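Local coordinates for protein polysaccharide deacetylase (Streptococcus pyogenes, PDB 6DQ3) that probably removes N-acetyl groups from the cell-wall linkage unit of streptococcal rhamnopolysaccharides, as a zinc-dependent enzyme of the carbohydrate esterase 4 family, at residues D78-Y88 / A112-M123; E4-L12 / V57-L66. All coordinates share one frame; numbering follows the deposited sequence.

How the contacts relate
From the N terminus, the chain first makes contact 2. Residues 4-12 run into strand 8-14, and the chain returns after helix 34-46 and strand 50-51 so that helix 54-63 and the turn after it lie against that first segment. This closes a loop of 44 residues. Only then, past strand 71-77, does contact 1 open at the zinc ligand Asp78; it closes a shorter loop, through strand 98-102 and helix 104-108, at the start of helix 117-124. The two loops follow in series, neither nested nor crossed. The centres of contacts 1 and 2 are about 28 Å apart, on opposite sides of the chain's centre. Strand 71-77, parallel to strand 8-14, links them through the sheet.

Contact 1 of 2, residues D78-Y88 / A112-M123. With ZN (zinc ion), chain D.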
loop_
_atom_site.group_PDB
_atom_site.type_symbol
_atom_site.label_atom_id
_atom_site.label_comp_id
_atom_site.label_asym_id
_atom_site.label_seq_id
_atom_site.Cartn_x
_atom_site.Cartn_y
_atom_site.Cartn_z
ATOM N N ASP A 78 7.372 0.067 0.415
ATOM C CA ASP A 78 8.827 0.244 0.378
ATOM C C ASP A 78 9.305 1.234 -0.678
ATOM O O ASP A 78 10.517 1.417 -0.859
ATOM C CB ASP A 78 9.514 -1.113 0.172
ATOM C CG ASP A 78 9.365 -2.042 1.361
ATOM O OD1 ASP A 78 8.916 -1.569 2.416
ATOM O OD2 ASP A 78 9.673 -3.248 1.240
ATOM N N SER A 79 8.373 1.895 -1.346
ATOM C CA SER A 79 8.649 2.991 -2.273
ATOM C C SER A 79 9.869 2.697 -3.145
ATOM O O SER A 79 10.820 3.477 -3.222
ATOM C CB SER A 79 8.819 4.308 -1.511
ATOM O OG SER A 79 9.639 4.143 -0.365
ATOM N N MET A 80 9.819 1.552 -3.820
ATOM C CA MET A 80 10.897 1.119 -4.693
ATOM C C MET A 80 10.731 1.720 -6.082
ATOM O O MET A 80 9.617 2.009 -6.529
ATOM C CB MET A 80 10.925 -0.409 -4.758
ATOM C CG MET A 80 11.258 -1.053 -3.413
ATOM S SD MET A 80 11.230 -2.853 -3.406
ATOM C CE MET A 80 9.505 -3.162 -3.761
ATOM N N ILE A 81 11.863 1.916 -6.763
ATOM C CA ILE A 81 11.852 2.667 -8.014
ATOM C C ILE A 81 11.071 1.915 -9.094
ATOM O O ILE A 81 10.524 2.535 -10.017
ATOM C CB ILE A 81 13.300 2.984 -8.443
ATOM C CG1 ILE A 81 13.306 3.928 -9.647
ATOM C CG2 ILE A 81 14.075 1.704 -8.743
ATOM C CD1 ILE A 81 12.687 5.283 -9.356
ATOM N N ASP A 82 10.974 0.585 -8.991
ATOM C CA ASP A 82 10.186 -0.155 -9.971
ATOM C C ASP A 82 8.707 0.224 -9.916
ATOM O O ASP A 82 7.986 -0.023 -10.887
ATOM C CB ASP A 82 10.361 -1.677 -9.801
ATOM C CG ASP A 82 9.867 -2.203 -8.454
ATOM O OD1 ASP A 82 9.451 -1.407 -7.588
ATOM O OD2 ASP A 82 9.892 -3.438 -8.264
ATOM N N PHE A 83 8.231 0.822 -8.818
ATOM C CA PHE A 83 6.853 1.306 -8.807
ATOM C C PHE A 83 6.665 2.421 -9.831
ATOM O O PHE A 83 5.639 2.481 -10.518
ATOM C CB PHE A 83 6.449 1.788 -7.407
ATOM C CG PHE A 83 5.030 2.282 -7.339
ATOM C CD1 PHE A 83 3.974 1.393 -7.213
ATOM C CD2 PHE A 83 4.749 3.638 -7.435
ATOM C CE1 PHE A 83 2.664 1.850 -7.169
ATOM C CE2 PHE A 83 3.446 4.096 -7.389
ATOM C CZ PHE A 83 2.404 3.204 -7.260
ATOM N N TYR A 84 7.659 3.300 -9.967
ATOM C CA TYR A 84 7.596 4.357 -10.973
ATOM C C TYR A 84 7.943 3.847 -12.366
ATOM O O TYR A 84 7.304 4.243 -13.350
ATOM C CB TYR A 84 8.542 5.489 -10.583
ATOM C CG TYR A 84 8.619 6.624 -11.569
ATOM C CD1 TYR A 84 7.587 7.543 -11.679
ATOM C CD2 TYR A 84 9.744 6.801 -12.366
ATOM C CE1 TYR A 84 7.659 8.592 -12.569
ATOM C CE2 TYR A 84 9.828 7.852 -13.256
ATOM C CZ TYR A 84 8.781 8.744 -13.354
ATOM O OH TYR A 84 8.852 9.793 -14.238
ATOM N N ASN A 85 8.958 2.985 -12.479
ATOM C CA ASN A 85 9.415 2.569 -13.801
ATOM C C ASN A 85 8.507 1.519 -14.428
ATOM O O ASN A 85 8.364 1.482 -15.653
ATOM C CB ASN A 85 10.835 1.996 -13.742
ATOM C CG ASN A 85 11.893 3.049 -13.480
ATOM O OD1 ASN A 85 11.730 4.220 -13.825
ATOM N ND2 ASN A 85 12.998 2.626 -12.881
ATOM N N VAL A 86 7.906 0.650 -13.619
ATOM C CA VAL A 86 7.195 -0.507 -14.147
ATOM C C VAL A 86 5.713 -0.451 -13.791
ATOM O O VAL A 86 4.857 -0.456 -14.681
ATOM C CB VAL A 86 7.844 -1.809 -13.637
ATOM C CG1 VAL A 86 7.193 -3.026 -14.268
ATOM C CG2 VAL A 86 9.349 -1.800 -13.910
ATOM N N ALA A 87 5.394 -0.381 -12.498
ATOM C CA ALA A 87 3.995 -0.487 -12.090
ATOM C C ALA A 87 3.174 0.709 -12.566
ATOM O O ALA A 87 2.045 0.542 -13.045
ATOM C CB ALA A 87 3.901 -0.634 -10.571
ATOM N N TYR A 88 3.717 1.918 -12.432
ATOM C CA TYR A 88 2.949 3.131 -12.714
ATOM C C TYR A 88 2.462 3.211 -14.154
ATOM O O TYR A 88 1.281 3.542 -14.369
ATOM C CB TYR A 88 3.814 4.337 -12.323
ATOM C CG TYR A 88 3.243 5.686 -12.660
ATOM C CD1 TYR A 88 2.008 6.079 -12.166
ATOM C CD2 TYR A 88 3.943 6.573 -13.460
ATOM C CE1 TYR A 88 1.484 7.313 -12.475
ATOM C CE2 TYR A 88 3.427 7.806 -13.778
ATOM C CZ TYR A 88 2.196 8.173 -13.281
ATOM O OH TYR A 88 1.680 9.405 -13.590
ATOM N N ALA A 112 18.931 5.861 -5.024
ATOM C CA ALA A 112 18.560 5.577 -6.402
ATOM C C ALA A 112 17.610 4.399 -6.516
ATOM O O ALA A 112 16.857 4.324 -7.492
ATOM C CB ALA A 112 19.814 5.316 -7.237
ATOM N N ALA A 113 17.621 3.489 -5.548
ATOM C CA ALA A 113 16.702 2.362 -5.546
ATOM C C ALA A 113 15.285 2.746 -5.141
ATOM O O ALA A 113 14.413 1.870 -5.131
ATOM C CB ALA A 113 17.221 1.270 -4.603
ATOM N N ASN A 114 15.018 4.012 -4.828
ATOM C CA ASN A 114 13.729 4.389 -4.268
ATOM C C ASN A 114 13.150 5.620 -4.953
ATOM O O ASN A 114 13.848 6.377 -5.631
ATOM C CB ASN A 114 13.847 4.647 -2.763
ATOM C CG ASN A 114 14.289 3.417 -2.003
ATOM O OD1 ASN A 114 15.486 3.173 -1.827
ATOM N ND2 ASN A 114 13.322 2.622 -1.561
ATOM N N LEU A 115 11.841 5.791 -4.767
ATOM C CA LEU A 115 11.118 6.891 -5.385
ATOM C C LEU A 115 11.686 8.230 -4.938
ATOM O O LEU A 115 12.148 8.389 -3.805
ATOM C CB LEU A 115 9.637 6.819 -5.020
ATOM C CG LEU A 115 8.887 5.545 -5.399
ATOM C CD1 LEU A 115 7.458 5.600 -4.873
ATOM C CD2 LEU A 115 8.876 5.339 -6.898
ATOM N N THR A 116 11.643 9.198 -5.843
ATOM C CA THR A 116 12.042 10.565 -5.552
ATOM C C THR A 116 10.802 11.431 -5.338
ATOM O O THR A 116 9.689 11.070 -5.730
ATOM C CB THR A 116 12.873 11.149 -6.693
ATOM O OG1 THR A 116 12.004 11.435 -7.794
ATOM C CG2 THR A 116 13.960 10.185 -7.137
ATOM N N LEU A 117 11.007 12.602 -4.732
ATOM C CA LEU A 117 9.891 13.523 -4.535
ATOM C C LEU A 117 9.312 13.978 -5.868
ATOM O O LEU A 117 8.090 14.086 -6.017
ATOM C CB LEU A 117 10.330 14.737 -3.722
ATOM C CG LEU A 117 10.597 14.520 -2.237
ATOM C CD1 LEU A 117 11.244 15.794 -1.675
ATOM C CD2 LEU A 117 9.347 14.164 -1.470
ATOM N N LYS A 118 10.176 14.268 -6.848
ATOM C CA LYS A 118 9.690 14.704 -8.151
ATOM C C LYS A 118 8.801 13.641 -8.779
ATOM O O LYS A 118 7.759 13.955 -9.365
ATOM C CB LYS A 118 10.873 15.031 -9.065
ATOM C CG LYS A 118 10.492 15.591 -10.428
ATOM C CD LYS A 118 11.738 15.976 -11.227
ATOM C CE LYS A 118 11.381 16.455 -12.631
ATOM N NZ LYS A 118 12.588 16.809 -13.438
ATOM N N GLN A 119 9.192 12.371 -8.658
ATOM C CA GLN A 119 8.379 11.294 -9.208
ATOM C C GLN A 119 7.035 11.197 -8.495
ATOM O O GLN A 119 6.002 10.980 -9.135
ATOM C CB GLN A 119 9.137 9.972 -9.117
ATOM C CG GLN A 119 10.299 9.890 -10.087
ATOM C CD GLN A 119 11.305 8.827 -9.706
ATOM O OE1 GLN A 119 11.161 8.158 -8.683
ATOM N NE2 GLN A 119 12.334 8.664 -10.531
ATOM N N MET A 120 7.025 11.354 -7.171
ATOM C CA MET A 120 5.765 11.276 -6.441
ATOM C C MET A 120 4.830 12.408 -6.844
ATOM O O MET A 120 3.628 12.190 -7.034
ATOM C CB MET A 120 6.028 11.297 -4.936
ATOM C CG MET A 120 6.836 10.100 -4.440
ATOM S SD MET A 120 7.053 10.104 -2.647
ATOM C CE MET A 120 8.832 9.935 -2.492
ATOM N N LYS A 121 5.364 13.621 -7.005
ATOM C CA LYS A 121 4.531 14.740 -7.425
ATOM C C LYS A 121 3.923 14.487 -8.800
ATOM O O LYS A 121 2.762 14.834 -9.048
ATOM C CB LYS A 121 5.349 16.031 -7.420
ATOM C CG LYS A 121 5.842 16.443 -6.033
ATOM C CD LYS A 121 6.770 17.653 -6.109
ATOM C CE LYS A 121 7.180 18.128 -4.719
ATOM N NZ LYS A 121 8.022 19.356 -4.786
ATOM N N GLU A 122 4.691 13.873 -9.706
ATOM C CA GLU A 122 4.156 13.518 -11.016
ATOM C C GLU A 122 3.026 12.507 -10.879
ATOM O O GLU A 122 1.954 12.668 -11.474
ATOM C CB GLU A 122 5.268 12.956 -11.908
ATOM C CG GLU A 122 4.776 12.433 -13.253
ATOM C CD GLU A 122 5.838 11.671 -14.047
ATOM O OE1 GLU A 122 7.040 11.769 -13.717
ATOM O OE2 GLU A 122 5.457 10.970 -15.007
ATOM N N MET A 123 3.250 11.457 -10.084
ATOM C CA MET A 123 2.305 10.349 -10.021
ATOM C C MET A 123 1.013 10.736 -9.309
ATOM O O MET A 123 -0.046 10.176 -9.612
ATOM C CB MET A 123 2.959 9.153 -9.328
ATOM C CG MET A 123 4.007 8.442 -10.181
ATOM S SD MET A 123 4.636 6.914 -9.446
ATOM C CE MET A 123 5.767 7.549 -8.217
HETATM ZN ZN ZN D . 8.450 -2.471 4.209
HETATM O O HOH W 1 9.792 -4.351 3.628
HETATM O O HOH W 2 2.978 10.647 -15.605
#
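At the edge of the zinc site Ser79 and Asn114 meet, beside Asp78, whose OD1 binds the zinc ion together with His133 and His137. Ser79 O takes two hydrogen bonds from opposite faces of its carbonyl plane, from Leu115 N at 3.0 Å and Asn114 ND2 at 3.1 Å; the same amide reaches Asp78 O weakly, and Asn114 OD1, bonded to Ser111 OG, fixes which way it is turned. With Ile81 N bonded to Ala113 O (3.0 Å), Met80 and Asn114 become a single antiparallel, non-hydrogen-bonded pair. Gln119 lays CG over the Tyr84 ring, 3.6 Å from its centroid, its amide stacked 14° from the ring plane. OE1 accepts from Thr116 N while Gln119 N donates to Thr116 OG1, a capping box that also limits rotation of the amide. Met123 lays CG and SD over the Tyr88 face, CG 3.4 Å from the centroid; extended chi2 (-173°) carries SD near the Tyr84 edge and obliquely to Phe83, and the bend at chi3 (-77°) swings CE toward both. Polar bonds thus fix the backbone after the metal ligand, while ring-face and sulfur-aromatic contacts join the helices, aided by Glu122, whose OE1 takes Tyr84 OH (2.7 Å) and whose OE2 reaches Tyr88 OH through a water.

Contact 2 of 2, residues E4-L12 / V57-L66; sequences ETPVKIPIL and VYRALSNNEL
Glu4 begins the contact with a hydrogen bond to the Asn64 amide: its OE2 accepts from Asn64 ND2 at 3.0 Å, through the lone pair directed away from the other carboxylate oxygen. The two side chains run past each other in opposite directions. Thr5 takes the second hydrogen of the same amide nitrogen on its backbone oxygen, with Asn64 ND2 3.1 Å from Thr5 O. That donor stands above the carbonyl plane of Thr5, although Thr5 O itself lies in the plane of the Asn64 amide. Pro6 brings its CA close to Asn64 OD1, and the next residue completes the set: Val7 N donates to Asn64 OD1 over 2.8 Å, tilted 26° from the carbonyl plane. Asn64 can reach along this extended backbone because it leaves the helix with positive phi (60°) and sets its CG opposite its own backbone nitrogen, chi1 -158°.

Val7 also begins the apolar half. Its CG2 leans on Leu61 CD2, while its CB meets Leu66 CD2 at 3.8 Å. Past Lys8, whose side chain starts away from the helix, Ile9 again turns inward. Its CD1 sits 4.0 Å from Ala60 CB and equally near Leu61 CG, and its CG1 touches Leu66 CD2 at 3.8 Å. Leu66 therefore spans the alternate residues Val7 and Ile9. The Ile9 backbone bonds to Ala201 of the short strand 201-202, where the arm enters strand 8-14, which continues between strands 71-77 and 210-214.

Helix 54-63 thus covers the N-terminal arm and the start of a sheet strand, away from the zinc site: one asparagine amide just past the helix end fastens the arm's extended backbone, while Val7 and Ile9 pack on the helix's apolar side and on Leu66. The Glu4 carboxylate may polarise the N-H pointing at it, though Glu4 is exposed to solvent.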
loop_
_atom_site.group_PDB
_atom_site.type_symbol
_atom_site.label_atom_id
_atom_site.label_comp_id
_atom_site.label_asym_id
_atom_site.label_seq_id
_atom_site.Cartn_x
_atom_site.Cartn_y
_atom_site.Cartn_z
ATOM N N GLU A 4 -27.288 -4.055 9.022
ATOM C CA GLU A 4 -26.587 -3.833 7.760
ATOM C C GLU A 4 -25.211 -4.498 7.779
ATOM O O GLU A 4 -24.366 -4.175 8.611
ATOM C CB GLU A 4 -26.454 -2.332 7.485
ATOM C CG GLU A 4 -25.913 -1.994 6.107
ATOM C CD GLU A 4 -25.831 -0.495 5.860
ATOM O OE1 GLU A 4 -26.780 0.071 5.273
ATOM O OE2 GLU A 4 -24.821 0.118 6.264
ATOM N N THR A 5 -24.995 -5.424 6.850
ATOM C CA THR A 5 -23.767 -6.210 6.838
ATOM C C THR A 5 -22.539 -5.303 6.790
ATOM O O THR A 5 -22.501 -4.360 5.984
ATOM C CB THR A 5 -23.763 -7.150 5.631
ATOM O OG1 THR A 5 -24.938 -7.971 5.652
ATOM C CG2 THR A 5 -22.524 -8.029 5.632
ATOM N N PRO A 6 -21.521 -5.552 7.619
ATOM C CA PRO A 6 -20.281 -4.771 7.509
ATOM C C PRO A 6 -19.634 -4.951 6.143
ATOM O O PRO A 6 -19.544 -6.065 5.621
ATOM C CB PRO A 6 -19.396 -5.341 8.627
ATOM C CG PRO A 6 -20.350 -5.960 9.599
ATOM C CD PRO A 6 -21.489 -6.489 8.759
ATOM N N VAL A 7 -19.171 -3.843 5.565
ATOM C CA VAL A 7 -18.567 -3.917 4.240
ATOM C C VAL A 7 -17.186 -4.553 4.346
ATOM O O VAL A 7 -16.513 -4.481 5.384
ATOM C CB VAL A 7 -18.477 -2.530 3.572
ATOM C CG1 VAL A 7 -19.864 -1.960 3.326
ATOM C CG2 VAL A 7 -17.617 -1.593 4.407
ATOM N N LYS A 8 -16.750 -5.172 3.250
ATOM C CA LYS A 8 -15.424 -5.755 3.141
ATOM C C LYS A 8 -14.716 -5.162 1.928
ATOM O O LYS A 8 -15.350 -4.803 0.930
ATOM C CB LYS A 8 -15.506 -7.278 3.033
ATOM C CG LYS A 8 -15.914 -7.960 4.339
ATOM C CD LYS A 8 -16.246 -9.428 4.115
ATOM C CE LYS A 8 -16.607 -10.118 5.425
ATOM N NZ LYS A 8 -17.045 -11.518 5.188
ATOM N N ILE A 9 -13.400 -5.035 2.039
ATOM C CA ILE A 9 -12.585 -4.415 0.999
ATOM C C ILE A 9 -11.310 -5.230 0.821
ATOM O O ILE A 9 -10.531 -5.368 1.777
ATOM C CB ILE A 9 -12.243 -2.958 1.350
ATOM C CG1 ILE A 9 -13.504 -2.096 1.414
ATOM C CG2 ILE A 9 -11.257 -2.379 0.340
ATOM C CD1 ILE A 9 -13.243 -0.668 1.863
ATOM N N PRO A 10 -11.054 -5.787 -0.365
ATOM C CA PRO A 10 -9.750 -6.418 -0.606
ATOM C C PRO A 10 -8.662 -5.364 -0.745
ATOM O O PRO A 10 -8.771 -4.437 -1.552
ATOM C CB PRO A 10 -9.959 -7.198 -1.911
ATOM C CG PRO A 10 -11.063 -6.461 -2.615
ATOM C CD PRO A 10 -11.961 -5.903 -1.524
ATOM N N ILE A 11 -7.621 -5.501 0.063
ATOM C CA ILE A 11 -6.479 -4.596 0.051
ATOM C C ILE A 11 -5.288 -5.420 -0.422
ATOM O O ILE A 11 -4.714 -6.195 0.348
ATOM C CB ILE A 11 -6.211 -3.982 1.428
ATOM C CG1 ILE A 11 -7.437 -3.235 1.954
ATOM C CG2 ILE A 11 -5.010 -3.042 1.359
ATOM C CD1 ILE A 11 -7.283 -2.816 3.401
ATOM N N LEU A 12 -4.919 -5.264 -1.690
ATOM C CA LEU A 12 -3.845 -6.059 -2.259
ATOM C C LEU A 12 -2.497 -5.485 -1.854
ATOM O O LEU A 12 -2.287 -4.269 -1.882
ATOM C CB LEU A 12 -3.963 -6.106 -3.783
ATOM C CG LEU A 12 -5.302 -6.613 -4.327
ATOM C CD1 LEU A 12 -5.225 -6.753 -5.850
ATOM C CD2 LEU A 12 -5.720 -7.917 -3.679
ATOM N N VAL A 57 -11.184 4.481 1.139
ATOM C CA VAL A 57 -11.224 3.326 2.032
ATOM C C VAL A 57 -11.718 3.746 3.412
ATOM O O VAL A 57 -12.582 3.090 4.010
ATOM C CB VAL A 57 -9.840 2.660 2.109
ATOM C CG1 VAL A 57 -9.830 1.592 3.184
ATOM C CG2 VAL A 57 -9.454 2.082 0.752
ATOM N N TYR A 58 -11.170 4.841 3.939
ATOM C CA TYR A 58 -11.582 5.313 5.259
ATOM C C TYR A 58 -13.062 5.664 5.278
ATOM O O TYR A 58 -13.796 5.265 6.191
ATOM C CB TYR A 58 -10.750 6.524 5.673
ATOM C CG TYR A 58 -11.122 7.076 7.033
ATOM C CD1 TYR A 58 -10.897 6.336 8.187
ATOM C CD2 TYR A 58 -11.692 8.338 7.164
ATOM C CE1 TYR A 58 -11.237 6.831 9.438
ATOM C CE2 TYR A 58 -12.033 8.844 8.418
ATOM C CZ TYR A 58 -11.800 8.084 9.547
ATOM O OH TYR A 58 -12.132 8.575 10.792
ATOM N N ARG A 59 -13.517 6.434 4.287
ATOM C CA ARG A 59 -14.932 6.777 4.219
ATOM C C ARG A 59 -15.789 5.519 4.158
ATOM O O ARG A 59 -16.795 5.402 4.867
ATOM C CB ARG A 59 -15.205 7.667 3.006
ATOM C CG ARG A 59 -15.063 9.152 3.288
ATOM C CD ARG A 59 -15.769 9.990 2.234
ATOM N NE ARG A 59 -15.126 9.910 0.925
ATOM C CZ ARG A 59 -14.103 10.670 0.544
ATOM N NH1 ARG A 59 -13.593 11.568 1.377
ATOM N NH2 ARG A 59 -13.588 10.527 -0.669
ATOM N N ALA A 60 -15.394 4.558 3.320
ATOM C CA ALA A 60 -16.205 3.360 3.137
ATOM C C ALA A 60 -16.315 2.570 4.434
ATOM O O ALA A 60 -17.407 2.133 4.818
ATOM C CB ALA A 60 -15.616 2.488 2.030
ATOM N N LEU A 61 -15.187 2.356 5.115
ATOM C CA LEU A 61 -15.207 1.575 6.346
ATOM C C LEU A 61 -15.878 2.333 7.482
ATOM O O LEU A 61 -16.530 1.715 8.332
ATOM C CB LEU A 61 -13.780 1.176 6.724
ATOM C CG LEU A 61 -13.120 0.176 5.772
ATOM C CD1 LEU A 61 -11.644 -0.004 6.087
ATOM C CD2 LEU A 61 -13.841 -1.170 5.821
ATOM N N SER A 62 -15.743 3.662 7.506
ATOM C CA SER A 62 -16.314 4.461 8.583
ATOM C C SER A 62 -17.822 4.612 8.446
ATOM O O SER A 62 -18.538 4.654 9.452
ATOM C CB SER A 62 -15.669 5.847 8.611
ATOM O OG SER A 62 -14.308 5.792 8.983
ATOM N N ASN A 63 -18.321 4.742 7.216
ATOM C CA ASN A 63 -19.748 4.903 6.972
ATOM C C ASN A 63 -20.421 3.596 6.575
ATOM O O ASN A 63 -21.651 3.557 6.459
ATOM C CB ASN A 63 -19.980 5.954 5.876
ATOM C CG ASN A 63 -19.382 7.306 6.225
ATOM O OD1 ASN A 63 -19.400 7.730 7.379
ATOM N ND2 ASN A 63 -18.838 7.986 5.221
ATOM N N ASN A 64 -19.636 2.542 6.349
ATOM C CA ASN A 64 -20.138 1.221 5.971
ATOM C C ASN A 64 -20.926 1.264 4.663
ATOM O O ASN A 64 -22.067 0.801 4.581
ATOM C CB ASN A 64 -20.987 0.613 7.087
ATOM C CG ASN A 64 -21.066 -0.893 6.992
ATOM O OD1 ASN A 64 -20.039 -1.573 6.935
ATOM N ND2 ASN A 64 -22.283 -1.427 6.948
ATOM N N GLU A 65 -20.294 1.801 3.623
ATOM C CA GLU A 65 -20.903 1.846 2.301
ATOM C C GLU A 65 -19.798 1.882 1.253
ATOM O O GLU A 65 -18.795 2.579 1.421
ATOM C CB GLU A 65 -21.840 3.052 2.153
ATOM C CG GLU A 65 -21.230 4.402 2.504
ATOM C CD GLU A 65 -22.269 5.506 2.615
ATOM O OE1 GLU A 65 -23.479 5.214 2.485
ATOM O OE2 GLU A 65 -21.878 6.672 2.839
ATOM N N LEU A 66 -19.980 1.117 0.194
ATOM C CA LEU A 66 -18.959 1.083 -0.847
ATOM C C LEU A 66 -19.361 1.969 -2.023
ATOM O O LEU A 66 -20.548 2.097 -2.340
ATOM C CB LEU A 66 -18.730 -0.345 -1.349
ATOM C CG LEU A 66 -18.289 -1.364 -0.304
ATOM C CD1 LEU A 66 -18.121 -2.753 -0.929
ATOM C CD2 LEU A 66 -16.994 -0.961 0.387
#